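Local coordinates for MOBA relate protein (Mycobacterium sp., PDB 2WAW) that is of unknown function but, as a member of the MobA-like NTP transferase family with a GT-A-type fold, probably binds a nucleotide and transfers a nucleotidyl group, at residues A36-A41 with L49-G54; G55-V60 with I71-D76; S83-A88 with E97-M102; A124-C129 with R143-D148. All coordinates share one frame; numbering follows the deposited sequence. Where two conformers were deposited one is given.

Contact 1: A36-A41 with L49-G54; sequences ATLAMA and LIVTLG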
loop_
_atom_site.group_PDB
_atom_site.type_symbol
_atom_site.label_atom_id
_atom_site.label_comp_id
_atom_site.label_asym_id
_atom_site.label_seq_id
_atom_site.Cartn_x
_atom_site.Cartn_y
_atom_site.Cartn_z
ATOM N N ALA A 36 3.429 6.136 -10.184
ATOM C CA ALA A 36 3.157 7.293 -9.353
ATOM C C ALA A 36 3.180 6.955 -7.856
ATOM O O ALA A 36 3.776 7.688 -7.035
ATOM C CB ALA A 36 1.821 7.919 -9.747
ATOM N N THR A 37 2.566 5.832 -7.501
ATOM C CA THR A 37 2.581 5.374 -6.110
ATOM C C THR A 37 4.008 5.064 -5.637
ATOM O O THR A 37 4.400 5.445 -4.536
ATOM C CB THR A 37 1.686 4.161 -5.920
ATOM O OG1 THR A 37 0.359 4.527 -6.323
ATOM C CG2 THR A 37 1.685 3.706 -4.459
ATOM N N LEU A 38 4.796 4.409 -6.490
ATOM C CA LEU A 38 6.164 4.049 -6.086
ATOM C C LEU A 38 7.093 5.255 -6.007
ATOM O O LEU A 38 7.984 5.302 -5.142
ATOM C CB LEU A 38 6.729 2.964 -7.005
ATOM C CG LEU A 38 6.010 1.606 -6.963
ATOM C CD1 LEU A 38 6.716 0.663 -7.925
ATOM C CD2 LEU A 38 5.973 0.999 -5.562
ATOM N N ALA A 39 6.866 6.243 -6.876
ATOM C CA ALA A 39 7.593 7.528 -6.796
ATOM C C ALA A 39 7.435 8.136 -5.405
ATOM O O ALA A 39 8.419 8.587 -4.799
ATOM C CB ALA A 39 7.088 8.493 -7.854
ATOM N N MET A 40 6.209 8.120 -4.882
ATOM C CA MET A 40 5.937 8.637 -3.536
ATOM C C MET A 40 6.532 7.724 -2.449
ATOM O O MET A 40 7.157 8.203 -1.486
ATOM C CB MET A 40 4.421 8.867 -3.375
ATOM C CG MET A 40 3.961 9.322 -1.995
ATOM S SD MET A 40 3.857 7.970 -0.795
ATOM C CE MET A 40 2.669 6.903 -1.597
ATOM N N ALA A 41 6.353 6.411 -2.617
ATOM C CA ALA A 41 6.825 5.439 -1.617
ATOM C C ALA A 41 8.345 5.534 -1.432
ATOM O O ALA A 41 8.862 5.356 -0.318
ATOM C CB ALA A 41 6.397 4.019 -1.988
ATOM N N LEU A 49 11.768 -1.278 0.731
ATOM C CA LEU A 49 10.497 -1.183 0.068
ATOM C C LEU A 49 10.202 -2.423 -0.760
ATOM O O LEU A 49 10.891 -2.715 -1.645
ATOM C CB LEU A 49 10.437 0.067 -0.801
ATOM C CG LEU A 49 9.170 0.406 -1.572
ATOM C CD1 LEU A 49 7.991 0.513 -0.645
ATOM C CD2 LEU A 49 9.374 1.712 -2.286
ATOM N N ILE A 50 9.111 -3.083 -0.420
ATOM C CA ILE A 50 8.634 -4.286 -1.078
ATOM C C ILE A 50 7.391 -3.974 -1.917
ATOM O O ILE A 50 6.550 -3.270 -1.497
ATOM C CB ILE A 50 8.203 -5.343 -0.054
ATOM C CG1 ILE A 50 9.394 -5.829 0.773
ATOM C CG2 ILE A 50 7.473 -6.488 -0.714
ATOM C CD1 ILE A 50 9.010 -6.638 1.911
ATOM N N VAL A 51 7.369 -4.481 -3.119
ATOM C CA VAL A 51 6.184 -4.348 -3.970
ATOM C C VAL A 51 5.728 -5.733 -4.381
ATOM O O VAL A 51 6.540 -6.557 -4.838
ATOM C CB VAL A 51 6.488 -3.533 -5.244
ATOM C CG1 VAL A 51 5.182 -3.214 -6.034
ATOM C CG2 VAL A 51 7.271 -2.271 -4.901
ATOM N N THR A 52 4.429 -6.005 -4.202
ATOM C CA THR A 52 3.890 -7.298 -4.642
ATOM C C THR A 52 3.199 -7.135 -5.981
ATOM O O THR A 52 2.561 -6.108 -6.257
ATOM C CB THR A 52 2.891 -7.920 -3.629
ATOM O OG1 THR A 52 1.721 -7.095 -3.568
ATOM C CG2 THR A 52 3.502 -8.008 -2.211
ATOM N N LEU A 53 3.339 -8.162 -6.809
ATOM C CA LEU A 53 2.729 -8.167 -8.127
ATOM C C LEU A 53 2.121 -9.527 -8.364
ATOM O O LEU A 53 2.610 -10.536 -7.843
ATOM C CB LEU A 53 3.782 -7.869 -9.197
ATOM C CG LEU A 53 4.489 -6.517 -9.137
ATOM C CD1 LEU A 53 5.579 -6.453 -10.187
ATOM C CD2 LEU A 53 3.489 -5.454 -9.374
ATOM N N GLY A 54 1.065 -9.561 -9.167
ATOM C CA GLY A 54 0.379 -10.816 -9.445
ATOM C C GLY A 54 0.529 -11.264 -10.889
ATOM O O GLY A 54 1.626 -11.211 -11.460
#
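L38, on the inner side of helix 33-42, and L49 and V51, on strand 48-53, supply most of the surface buried here, with A41 filling the place one helical turn beyond L38. CD2 of L38 lies 3.6 Å from CG2 of V51. L38 starts off along the flank of the strand, but with CG set beside its backbone N (chi1 -64°) and an extended chi2 its far end swings back, and the two side chains cross obliquely. V51 offers the methyl that lies beside its own backbone N. One turn further on, A41 points toward the strand and its CB rests against both methyls of L49, nearer CD2 (3.8 Å) than CD1. L49 extends with CG anti to the backbone N (chi1 -178°), which brings CD2 also to within 4.0 Å of the carbonyl C of A41. The small alanine lets the helix come nearer the strand at this end: the CA atoms of A41 and L49 are 7.8 Å apart, those of L38 and V51 8.7 Å. V10 of the neighbouring strand 6-12 touches both L38 and L49; L66 packs on L38, and L69 on L49 and V51. All four touching residues are buried and meet through carbon alone, so between these two segments the attachment is purely apolar, whereas T37 of the same helix adds a hydrogen bond from OG1 to O of G104.

Contact 2: G55-V60 with I71-D76; sequences GAADEV and IVLVDD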
loop_
_atom_site.group_PDB
_atom_site.type_symbol
_atom_site.label_atom_id
_atom_site.label_comp_id
_atom_site.label_asym_id
_atom_site.label_seq_id
_atom_site.Cartn_x
_atom_site.Cartn_y
_atom_site.Cartn_z
ATOM N N GLY A 55 -0.591 -11.672 -11.488
ATOM C CA GLY A 55 -0.611 -12.208 -12.853
ATOM C C GLY A 55 -0.053 -11.298 -13.940
ATOM O O GLY A 55 0.478 -11.789 -14.940
ATOM N N ALA A 56 -0.163 -9.983 -13.740
ATOM C CA ALA A 56 0.338 -8.981 -14.681
ATOM C C ALA A 56 1.819 -8.631 -14.498
ATOM O O ALA A 56 2.315 -7.694 -15.127
ATOM C CB ALA A 56 -0.515 -7.698 -14.573
ATOM N N ALA A 57 2.528 -9.377 -13.645
ATOM C CA ALA A 57 3.919 -9.063 -13.286
ATOM C C ALA A 57 4.828 -8.877 -14.493
ATOM O O ALA A 57 5.639 -7.966 -14.510
ATOM C CB ALA A 57 4.504 -10.123 -12.361
ATOM N N ASP A 58 4.710 -9.765 -15.480
ATOM C CA ASP A 58 5.553 -9.699 -16.677
ATOM C C ASP A 58 5.460 -8.344 -17.362
ATOM O O ASP A 58 6.496 -7.743 -17.676
ATOM C CB ASP A 58 5.193 -10.819 -17.657
ATOM C CG ASP A 58 5.735 -12.172 -17.225
ATOM O OD1 ASP A 58 6.415 -12.244 -16.176
ATOM O OD2 ASP A 58 5.478 -13.164 -17.941
ATOM N N GLU A 59 4.234 -7.872 -17.589
ATOM C CA GLU A 59 3.982 -6.562 -18.210
ATOM C C GLU A 59 4.494 -5.429 -17.317
ATOM O O GLU A 59 5.095 -4.464 -17.784
ATOM C CB GLU A 59 2.482 -6.362 -18.470
ATOM C CG GLU A 59 1.803 -7.437 -19.308
ATOM C CD GLU A 59 0.284 -7.379 -19.208
ATOM O OE1 GLU A 59 -0.328 -6.530 -19.889
ATOM O OE2 GLU A 59 -0.300 -8.181 -18.445
ATOM N N VAL A 60 4.228 -5.546 -16.018
ATOM C CA VAL A 60 4.651 -4.522 -15.062
ATOM C C VAL A 60 6.183 -4.380 -14.991
ATOM O O VAL A 60 6.717 -3.260 -14.961
ATOM C CB VAL A 60 4.051 -4.761 -13.663
ATOM C CG1 VAL A 60 4.631 -3.785 -12.652
ATOM C CG2 VAL A 60 2.548 -4.593 -13.708
ATOM N N ILE A 71 10.913 -7.145 -5.070
ATOM C CA ILE A 71 9.739 -7.523 -5.867
ATOM C C ILE A 71 9.263 -8.912 -5.479
ATOM O O ILE A 71 10.023 -9.886 -5.585
ATOM C CB ILE A 71 10.068 -7.460 -7.383
ATOM C CG1 ILE A 71 10.525 -6.046 -7.785
ATOM C CG2 ILE A 71 8.906 -7.962 -8.237
ATOM C CD1 ILE A 71 9.573 -4.901 -7.368
ATOM N N VAL A 72 8.004 -9.008 -5.053
ATOM C CA VAL A 72 7.463 -10.272 -4.547
ATOM C C VAL A 72 6.351 -10.694 -5.525
ATOM O O VAL A 72 5.366 -9.990 -5.681
ATOM C CB VAL A 72 6.958 -10.110 -3.105
ATOM C CG1 VAL A 72 6.228 -11.361 -2.642
ATOM C CG2 VAL A 72 8.149 -9.788 -2.156
ATOM N N LEU A 73 6.545 -11.813 -6.221
ATOM C CA LEU A 73 5.606 -12.209 -7.285
ATOM C C LEU A 73 4.716 -13.326 -6.776
ATOM O O LEU A 73 5.210 -14.299 -6.207
ATOM C CB LEU A 73 6.360 -12.688 -8.538
ATOM C CG LEU A 73 7.448 -11.800 -9.146
ATOM C CD1 LEU A 73 8.047 -12.445 -10.391
ATOM C CD2 LEU A 73 6.902 -10.435 -9.477
ATOM N N VAL A 74 3.410 -13.189 -6.974
ATOM C CA VAL A 74 2.451 -14.197 -6.513
ATOM C C VAL A 74 1.494 -14.599 -7.643
ATOM O O VAL A 74 1.413 -13.930 -8.683
ATOM C CB VAL A 74 1.654 -13.737 -5.263
ATOM C CG1 VAL A 74 2.598 -13.390 -4.103
ATOM C CG2 VAL A 74 0.762 -12.531 -5.589
ATOM N N ASP A 75 0.809 -15.719 -7.445
ATOM C CA ASP A 75 -0.244 -16.151 -8.357
ATOM C C ASP A 75 -1.497 -15.306 -8.146
ATOM O O ASP A 75 -1.713 -14.758 -7.056
ATOM C CB ASP A 75 -0.598 -17.614 -8.089
ATOM C CG ASP A 75 0.539 -18.556 -8.414
ATOM O OD1 ASP A 75 0.679 -19.571 -7.705
ATOM O OD2 ASP A 75 1.287 -18.277 -9.376
ATOM N N ASP A 76 -2.330 -15.219 -9.178
ATOM C CA ASP A 76 -3.682 -14.690 -9.010
ATOM C C ASP A 76 -4.468 -15.534 -8.005
ATOM O O ASP A 76 -4.351 -16.771 -8.000
ATOM C CB ASP A 76 -4.428 -14.710 -10.338
ATOM C CG ASP A 76 -5.689 -13.873 -10.298
ATOM O OD1 ASP A 76 -5.562 -12.641 -10.130
ATOM O OD2 ASP A 76 -6.798 -14.442 -10.427
HETATM O O HOH W 1 -3.316 -11.466 -10.340
#
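A57 and L73 make the apolar part of this contact. CB of A57, in the first turn of helix 57-63, points at the strand and meets CD2 of L73 at 3.8 Å. L73 leaves strand 70-73 along the flank of the contact; with CG beside its backbone N (chi1 -52°) and an extended chi2, one methyl is carried back to the alanine, although L73 as a whole is exposed. L73 also packs on L53 of the adjoining strand, and I71 on V51.

The polar part lies in the loop before helix 57-63 and the loop after strand 70-73. Water 1 joins G55 to D76: it accepts from the backbone N of G55 at 3.0 Å and donates to OD1 of D76 at 2.5 Å, short enough that the exact distance is uncertain. The water bridges the two loops where the CA atoms of G55 and D76 come within 5.5 Å. The other carboxylate oxygen, OD2, forms a salt bridge with R17, which restrains the carboxylate.

Backbone proximity is looser. N of G55 stands 4.1 Å from O of V74, close enough to bury surface but too far for bonding. Within the first segment, N of V60 bonds to O of A56, the N-cap residue, closing the first helical turn.

Strand 48-53, helix 57-63 and strand 70-73 form a beta-alpha-beta unit at one edge of the sheet, the parallel crossover on which Rossmann-like nucleotide-binding folds such as GT-A are built.

Contact 3: S83-A88 with E97-M102; sequences SSLKSA and EGIVLM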
loop_
_atom_site.group_PDB
_atom_site.type_symbol
_atom_site.label_atom_id
_atom_site.label_comp_id
_atom_site.label_asym_id
_atom_site.label_seq_id
_atom_site.Cartn_x
_atom_site.Cartn_y
_atom_site.Cartn_z
ATOM N N SER A 83 -3.579 -12.730 -2.229
ATOM C CA SER A 83 -2.885 -13.182 -1.006
ATOM C C SER A 83 -1.405 -12.781 -0.923
ATOM O O SER A 83 -0.598 -13.456 -0.251
ATOM C CB SER A 83 -2.991 -14.706 -0.850
ATOM O OG SER A 83 -4.333 -15.095 -0.627
ATOM N N SER A 84 -1.045 -11.680 -1.562
ATOM C CA SER A 84 0.366 -11.305 -1.681
ATOM C C SER A 84 1.027 -10.915 -0.342
ATOM O O SER A 84 2.225 -11.115 -0.159
ATOM C CB SER A 84 0.527 -10.202 -2.734
ATOM O OG SER A 84 0.103 -8.945 -2.242
ATOM N N LEU A 85 0.248 -10.385 0.593
ATOM C CA LEU A 85 0.806 -9.956 1.883
ATOM C C LEU A 85 1.511 -11.099 2.638
ATOM O O LEU A 85 2.592 -10.896 3.216
ATOM C CB LEU A 85 -0.276 -9.306 2.733
ATOM C CG LEU A 85 0.160 -8.706 4.072
ATOM C CD1 LEU A 85 1.356 -7.749 3.908
ATOM C CD2 LEU A 85 -1.040 -8.008 4.667
ATOM N N LYS A 86 0.920 -12.300 2.619
ATOM C CA LYS A 86 1.564 -13.495 3.190
ATOM C C LYS A 86 2.992 -13.688 2.685
ATOM O O LYS A 86 3.921 -13.896 3.470
ATOM C CB LYS A 86 0.761 -14.762 2.862
ATOM C CG LYS A 86 -0.586 -14.879 3.541
ATOM C CD LYS A 86 -1.384 -16.013 2.898
ATOM C CE LYS A 86 -2.687 -16.297 3.635
ATOM N NZ LYS A 86 -2.487 -17.175 4.819
ATOM N N SER A 87 3.161 -13.626 1.367
ATOM C CA SER A 87 4.484 -13.760 0.769
ATOM C C SER A 87 5.391 -12.578 1.120
ATOM O O SER A 87 6.547 -12.768 1.456
ATOM C CB SER A 87 4.362 -13.930 -0.749
ATOM O OG SER A 87 3.594 -15.092 -1.066
ATOM N N ALA A 88 4.851 -11.360 1.069
ATOM C CA ALA A 88 5.650 -10.167 1.340
ATOM C C ALA A 88 6.297 -10.214 2.713
ATOM O O ALA A 88 7.453 -9.803 2.867
ATOM C CB ALA A 88 4.808 -8.902 1.195
ATOM N N GLU A 97 10.875 -2.846 12.646
ATOM C CA GLU A 97 10.030 -2.919 13.849
ATOM C C GLU A 97 8.547 -3.053 13.466
ATOM O O GLU A 97 7.707 -3.433 14.276
ATOM C CB GLU A 97 10.213 -1.660 14.722
ATOM C CG GLU A 97 11.533 -1.616 15.496
ATOM C CD GLU A 97 11.814 -0.259 16.147
ATOM O OE1 GLU A 97 10.959 0.660 16.079
ATOM O OE2 GLU A 97 12.907 -0.123 16.739
ATOM N N GLY A 98 8.242 -2.718 12.224
ATOM C CA GLY A 98 6.899 -2.889 11.689
ATOM C C GLY A 98 6.924 -2.574 10.213
ATOM O O GLY A 98 7.988 -2.249 9.644
ATOM N N ILE A 99 5.756 -2.673 9.587
ATOM C CA ILE A 99 5.631 -2.315 8.193
ATOM C C ILE A 99 4.602 -1.234 8.045
ATOM O O ILE A 99 3.730 -1.091 8.896
ATOM C CB ILE A 99 5.226 -3.513 7.298
ATOM C CG1 ILE A 99 3.839 -4.086 7.716
ATOM C CG2 ILE A 99 6.370 -4.556 7.266
ATOM C CD1 ILE A 99 3.335 -5.249 6.830
ATOM N N VAL A 100 4.714 -0.491 6.954
ATOM C CA VAL A 100 3.660 0.396 6.505
ATOM C C VAL A 100 3.072 -0.182 5.228
ATOM O O VAL A 100 3.805 -0.453 4.263
ATOM C CB VAL A 100 4.185 1.836 6.279
ATOM C CG1 VAL A 100 3.136 2.716 5.550
ATOM C CG2 VAL A 100 4.610 2.467 7.594
ATOM N N LEU A 101 1.756 -0.380 5.240
ATOM C CA LEU A 101 0.998 -0.972 4.124
ATOM C C LEU A 101 0.296 0.069 3.307
ATOM O O LEU A 101 -0.405 0.915 3.849
ATOM C CB LEU A 101 -0.070 -1.928 4.677
ATOM C CG LEU A 101 0.350 -3.220 5.363
ATOM C CD1 LEU A 101 -0.892 -3.877 5.954
ATOM C CD2 LEU A 101 1.042 -4.151 4.373
ATOM N N MET A 102 0.472 -0.011 1.995
ATOM C CA MET A 102 -0.307 0.844 1.125
ATOM C C MET A 102 -0.626 0.098 -0.151
ATOM O O MET A 102 -0.065 -0.963 -0.434
ATOM C CB MET A 102 0.427 2.132 0.830
ATOM C CG MET A 102 1.439 1.995 -0.255
ATOM S SD MET A 102 2.356 3.520 -0.384
ATOM C CE MET A 102 3.776 3.161 0.663
#
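L85 in helix 84-90 reaches across to L101 and, more distantly, to I99 of strand 98-103. Taken from its start, the helical segment opens with S83, whose O accepts a weak bond from N of K86. S84 faces another neighbour: its OG is hydrogen-bonded to OD2 of D155 and to OG1 of T52 on strand 48-53. D155 also takes the backbone N of L85 with OD1, so a single carboxylate grips both S84 and L85.

L85 then carries the contact. Its side chain points at the strand with CG anti to the backbone N (chi1 -176°), which sends CD1 forward, and this one methyl does all the close touching. It lies 3.6 Å from CD2 of L101, the two leucines crossing at about a right angle, and 4.3 Å from CD1 of I99. L101 presents CD2 from a side chain whose CG sits beside its own backbone N (chi1 -68°), while I99, extended about chi2, offers its terminal methyl CD1. L101 and I99, two apart on the strand, both face the helix; V9 and V141, on the two flanking strands, also touch L101.

Further along, N of A88 returns to O of S84 at 2.9 Å, holding the turn that carries L85. The link between these two segments is apolar and rests on one leucine, while D155 and T52 supply polar bonds to S84 and L85.

Contact 4: A124-C129 with R143-D148; sequences ATIAVC and RGVFGD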
loop_
_atom_site.group_PDB
_atom_site.type_symbol
_atom_site.label_atom_id
_atom_site.label_comp_id
_atom_site.label_asym_id
_atom_site.label_seq_id
_atom_site.Cartn_x
_atom_site.Cartn_y
_atom_site.Cartn_z
ATOM N N ALA A 124 2.738 1.452 19.235
ATOM C CA ALA A 124 1.355 0.997 18.991
ATOM C C ALA A 124 1.397 -0.322 18.219
ATOM O O ALA A 124 2.285 -0.538 17.386
ATOM C CB ALA A 124 0.549 2.031 18.229
ATOM N N THR A 125 0.446 -1.205 18.497
ATOM C CA THR A 125 0.369 -2.490 17.803
ATOM C C THR A 125 -0.035 -2.313 16.339
ATOM O O THR A 125 0.603 -2.873 15.449
ATOM C CB THR A 125 -0.579 -3.480 18.532
ATOM O OG1 THR A 125 -0.091 -3.709 19.860
ATOM C CG2 THR A 125 -0.651 -4.804 17.800
ATOM N N ILE A 126 -1.088 -1.527 16.106
ATOM C CA ILE A 126 -1.522 -1.116 14.768
ATOM C C ILE A 126 -1.761 0.388 14.796
ATOM O O ILE A 126 -2.177 0.929 15.817
ATOM C CB ILE A 126 -2.845 -1.819 14.362
ATOM C CG1 ILE A 126 -2.636 -3.338 14.267
ATOM C CG2 ILE A 126 -3.405 -1.244 13.061
ATOM C CD1 ILE A 126 -3.920 -4.153 14.138
ATOM N N ALA A 127 -1.459 1.070 13.701
ATOM C CA ALA A 127 -1.924 2.463 13.579
ATOM C C ALA A 127 -2.516 2.694 12.206
ATOM O O ALA A 127 -2.168 2.000 11.242
ATOM C CB ALA A 127 -0.797 3.415 13.845
ATOM N N VAL A 128 -3.419 3.665 12.120
ATOM C CA VAL A 128 -4.099 3.966 10.855
ATOM C C VAL A 128 -4.181 5.469 10.655
ATOM O O VAL A 128 -4.118 6.225 11.624
ATOM C CB VAL A 128 -5.521 3.343 10.799
ATOM C CG1 VAL A 128 -5.455 1.828 10.991
ATOM C CG2 VAL A 128 -6.461 4.003 11.826
ATOM N N CYS A 129 -4.292 5.903 9.404
ATOM C CA CYS A 129 -4.538 7.318 9.148
ATOM C C CYS A 129 -6.018 7.631 9.261
ATOM O O CYS A 129 -6.870 6.914 8.722
ATOM C CB CYS A 129 -4.011 7.711 7.779
ATOM S SG CYS A 129 -2.181 7.699 7.720
ATOM N N ARG A 143 5.681 -5.534 14.277
ATOM C CA ARG A 143 6.208 -6.886 14.113
ATOM C C ARG A 143 5.458 -7.911 14.972
ATOM O O ARG A 143 5.257 -9.050 14.543
ATOM C CB ARG A 143 7.697 -6.904 14.464
ATOM C CG ARG A 143 8.295 -8.320 14.472
ATOM C CD ARG A 143 9.818 -8.286 14.528
ATOM N NE ARG A 143 10.377 -7.714 13.307
ATOM C CZ ARG A 143 10.559 -8.382 12.169
ATOM N NH1 ARG A 143 10.240 -9.671 12.071
ATOM N NH2 ARG A 143 11.063 -7.754 11.116
ATOM N N GLY A 144 5.016 -7.489 16.156
ATOM C CA GLY A 144 4.319 -8.384 17.090
ATOM C C GLY A 144 3.057 -9.032 16.551
ATOM O O GLY A 144 2.653 -10.098 17.022
ATOM N N VAL A 145 2.428 -8.412 15.556
ATOM C CA VAL A 145 1.221 -8.997 14.964
ATOM C C VAL A 145 1.389 -9.449 13.500
ATOM O O VAL A 145 0.406 -9.692 12.781
ATOM C CB VAL A 145 -0.014 -8.084 15.165
ATOM C CG1 VAL A 145 -0.360 -8.015 16.653
ATOM C CG2 VAL A 145 0.245 -6.698 14.629
ATOM N N PHE A 146 2.641 -9.562 13.063
ATOM C CA PHE A 146 2.942 -10.147 11.749
ATOM C C PHE A 146 2.263 -11.518 11.575
ATOM O O PHE A 146 1.761 -11.821 10.500
ATOM C CB PHE A 146 4.457 -10.290 11.528
ATOM C CG PHE A 146 5.167 -9.010 11.138
ATOM C CD1 PHE A 146 4.500 -7.778 11.072
ATOM C CD2 PHE A 146 6.538 -9.050 10.850
ATOM C CE1 PHE A 146 5.191 -6.611 10.723
ATOM C CE2 PHE A 146 7.243 -7.901 10.501
ATOM C CZ PHE A 146 6.564 -6.657 10.433
ATOM N N GLY A 147 2.246 -12.335 12.631
ATOM C CA GLY A 147 1.558 -13.635 12.578
ATOM C C GLY A 147 0.073 -13.540 12.246
ATOM O O GLY A 147 -0.448 -14.320 11.437
ATOM N N ASP A 148 -0.610 -12.569 12.855
ATOM C CA ASP A 148 -2.035 -12.345 12.603
ATOM C C ASP A 148 -2.326 -11.859 11.176
ATOM O O ASP A 148 -3.310 -12.280 10.552
ATOM C CB ASP A 148 -2.606 -11.367 13.641
ATOM C CG ASP A 148 -2.338 -11.817 15.071
ATOM O OD1 ASP A 148 -3.242 -12.426 15.675
ATOM O OD2 ASP A 148 -1.216 -11.602 15.586
#
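V145, just before helix 146-150, presses both of its methyls against T125, the residue leading into strand 126-131. Its CB points toward that strand. With chi1 at -67°, CG1 lies beside the backbone N, while CG2 sits between N and carbonyl carbon, the more hindered place for a methyl. T125 answers with its methyl and not its hydroxyl: chi1 of -60° puts CG2 anti to the backbone N. CG2 of T125 is 3.4 Å from CG1 of V145, tighter than usual for two carbons, and 3.8 Å from CG2. The two side chains cross at about a right angle, and H167 touches both. CG2 of V145 also approaches the carbonyl O of T125, at 3.9 Å, an oxygen already hydrogen-bonded to OG of S142.

Strand 126-131 and strand 134-142 are antiparallel neighbours in the mixed sheet of this GT-A-like fold, and the chain runs from the second, through a short 3-10 turn, into helix 146-150; V145 folds back over the start of the first. I126 adds a looser contact, its CG1 lying 4.4 Å from CG2 of V145, and it also packs on L161 and I162 of helix 158-163. Within the turn, N of F146 bonds to O of R143, and the F146 ring lies with one face over CA of R143.

The four contacts follow one another along the chain, each closing before the next opens, and all reach the same seven-stranded mixed sheet. Contacts 1 and 2, with centres about 12 Å apart, share neighbouring parallel strands, 48-53 and 70-73, joined by backbone bonds. The centres of contacts 1 and 3 are also about 12 Å apart, but their helices lie on opposite faces: L49, V51 and M102 face helix 33-42, whereas I50, T52 and L101 face helix 84-90, the sandwich of helices about a sheet expected of this fold. V72 and V74 also pack on helix 84-90. Contact 4, centred about 11 Å from contact 3 and 26 Å from contact 2, joins contact 3 through E97 and R143.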